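Local atomic coordinates of methane monooxygenase hydroxylase, MmoD (Methylosinus sporium, PDB entry 6D7K), a protein that binds the hydroxylase of soluble methane monooxygenase and is probably linked to its monooxygenase activity. Residues W36-L41 with G50-F55. Residues are numbered along the deposited sequence; the frame is centred on the assembly and turned at random.
Sequences WRWEIL and GCSLSF
Trp36 pairs with Ser52, Arg37 with Cys51 and Trp38 with Gly50 in the antiparallel hairpin of strands 36-42 and 45-52, at one edge of a four-stranded antiparallel sheet. Trp36 and Ser52 exchange two backbone hydrogen bonds, Trp36 N to Ser52 O at 3.0 Å and Ser52 N to Trp36 O at 3.1 Å. The Trp38-Gly50 pair repeats this, Trp38 N meeting Gly50 O at 2.9 Å and Gly50 N meeting Trp38 O at 2.8 Å. The tight face is the tryptophan one. With chi1 at 47°, CG of Trp38 sits between its own N and carbonyl carbon, and the indole lies flat over Gly50 CA, with Cys51 N over the same face toward the rim. Beyond the strand the chain turns into helix 55-74, bringing Phe55 N and CB over the Trp36 face, with CB 3.7 Å from Trp36 CH2. The Phe55 ring directs its edge toward that face, planes at 63°, an offset edge-to-face pair. Losing the indole of Trp36 to an alanine is likely to leave the Phe55 ring without its aromatic partner and open a gap between hairpin and helix start. The non-hydrogen-bonded Arg37-Cys51 pair is looser, burying 14 and 32 Å² against 124 and 81 Å² for Trp36 and Trp38; Arg37 salt-bridges Glu49, while an apolar side chain of another protein packs on each. On the tight face, Trp38 NE1 gives Ser52 OG a weak, bent hydrogen bond, 3.2 Å and 129° at the hydrogen.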
# COMPACT_ATOMS: atom_id res chain seq x y z
N TRP H 36 28.23 9.08 -7.30
CA TRP H 36 28.20 9.51 -5.93
C TRP H 36 26.76 9.44 -5.47
O TRP H 36 25.91 9.89 -6.14
CB TRP H 36 28.76 10.92 -5.75
CG TRP H 36 30.21 11.09 -5.80
CD1 TRP H 36 30.96 11.04 -6.86
CD2 TRP H 36 31.05 11.45 -4.73
NE1 TRP H 36 32.23 11.30 -6.56
CE2 TRP H 36 32.31 11.56 -5.24
CE3 TRP H 36 30.86 11.67 -3.38
CZ2 TRP H 36 33.37 11.88 -4.46
CZ3 TRP H 36 31.90 11.96 -2.64
CH2 TRP H 36 33.14 12.08 -3.16
N ARG H 37 26.49 8.87 -4.32
CA ARG H 37 25.15 8.73 -3.81
C ARG H 37 24.84 9.67 -2.70
O ARG H 37 25.50 9.71 -1.77
CB ARG H 37 24.96 7.31 -3.30
CG ARG H 37 23.59 6.76 -3.52
CD ARG H 37 23.06 6.01 -2.33
NE ARG H 37 23.38 4.61 -2.42
CZ ARG H 37 22.50 3.63 -2.58
NH1 ARG H 37 21.23 3.88 -2.63
NH2 ARG H 37 22.92 2.40 -2.69
N TRP H 38 23.76 10.40 -2.78
CA TRP H 38 23.47 11.33 -1.71
C TRP H 38 22.07 11.07 -1.17
O TRP H 38 21.22 10.50 -1.85
CB TRP H 38 23.62 12.78 -2.18
CG TRP H 38 22.97 13.14 -3.50
CD1 TRP H 38 23.59 13.25 -4.72
CD2 TRP H 38 21.60 13.50 -3.73
NE1 TRP H 38 22.69 13.63 -5.68
CE2 TRP H 38 21.46 13.79 -5.10
CE3 TRP H 38 20.48 13.60 -2.91
CZ2 TRP H 38 20.26 14.17 -5.66
CZ3 TRP H 38 19.28 13.97 -3.47
CH2 TRP H 38 19.18 14.25 -4.83
N GLU H 39 21.85 11.47 0.09
CA GLU H 39 20.56 11.37 0.76
C GLU H 39 20.31 12.63 1.58
O GLU H 39 21.25 13.27 2.06
CB GLU H 39 20.47 10.15 1.67
CG GLU H 39 21.79 9.81 2.27
CD GLU H 39 21.69 8.77 3.36
OE1 GLU H 39 22.74 8.41 3.95
OE2 GLU H 39 20.55 8.31 3.63
N ILE H 40 19.04 12.96 1.75
CA ILE H 40 18.61 14.11 2.52
C ILE H 40 17.72 13.63 3.65
O ILE H 40 16.83 12.80 3.43
CB ILE H 40 17.87 15.12 1.64
CG1 ILE H 40 18.75 15.54 0.46
CG2 ILE H 40 17.41 16.32 2.47
CD1 ILE H 40 18.03 16.44 -0.56
N LEU H 41 17.96 14.13 4.87
CA LEU H 41 17.14 13.77 6.03
C LEU H 41 16.46 15.02 6.57
O LEU H 41 17.05 16.11 6.57
CB LEU H 41 17.94 13.11 7.14
CG LEU H 41 18.59 11.75 6.88
CD1 LEU H 41 19.46 11.80 5.67
CD2 LEU H 41 19.43 11.32 8.08
N GLY H 50 19.46 10.33 -4.01
CA GLY H 50 19.88 10.85 -5.30
C GLY H 50 21.28 10.44 -5.66
O GLY H 50 21.96 9.72 -4.92
N CYS H 51 21.73 10.89 -6.83
CA CYS H 51 23.10 10.64 -7.24
C CYS H 51 23.58 11.76 -8.15
O CYS H 51 22.79 12.50 -8.74
CB CYS H 51 23.26 9.28 -7.92
SG CYS H 51 22.30 9.07 -9.43
N SER H 52 24.90 11.89 -8.22
CA SER H 52 25.59 12.92 -8.98
C SER H 52 26.85 12.32 -9.57
O SER H 52 27.32 11.25 -9.14
CB SER H 52 25.96 14.12 -8.11
OG SER H 52 24.84 14.84 -7.67
N LEU H 53 27.43 13.04 -10.53
CA LEU H 53 28.71 12.64 -11.13
C LEU H 53 29.90 12.89 -10.21
O LEU H 53 30.95 12.27 -10.40
CB LEU H 53 28.94 13.38 -12.44
CG LEU H 53 27.92 13.25 -13.58
CD1 LEU H 53 28.35 14.03 -14.80
CD2 LEU H 53 27.66 11.78 -13.95
N SER H 54 29.77 13.76 -9.21
CA SER H 54 30.93 14.16 -8.42
C SER H 54 30.47 14.74 -7.09
O SER H 54 29.32 15.17 -6.95
CB SER H 54 31.76 15.21 -9.16
OG SER H 54 31.15 16.47 -9.02
N PHE H 55 31.39 14.78 -6.12
CA PHE H 55 31.13 15.51 -4.89
C PHE H 55 30.58 16.89 -5.20
O PHE H 55 29.55 17.30 -4.65
CB PHE H 55 32.41 15.62 -4.04
CG PHE H 55 32.20 16.28 -2.69
CD1 PHE H 55 31.68 15.55 -1.62
CD2 PHE H 55 32.53 17.62 -2.49
CE1 PHE H 55 31.48 16.15 -0.37
CE2 PHE H 55 32.34 18.24 -1.25
CZ PHE H 55 31.81 17.50 -0.19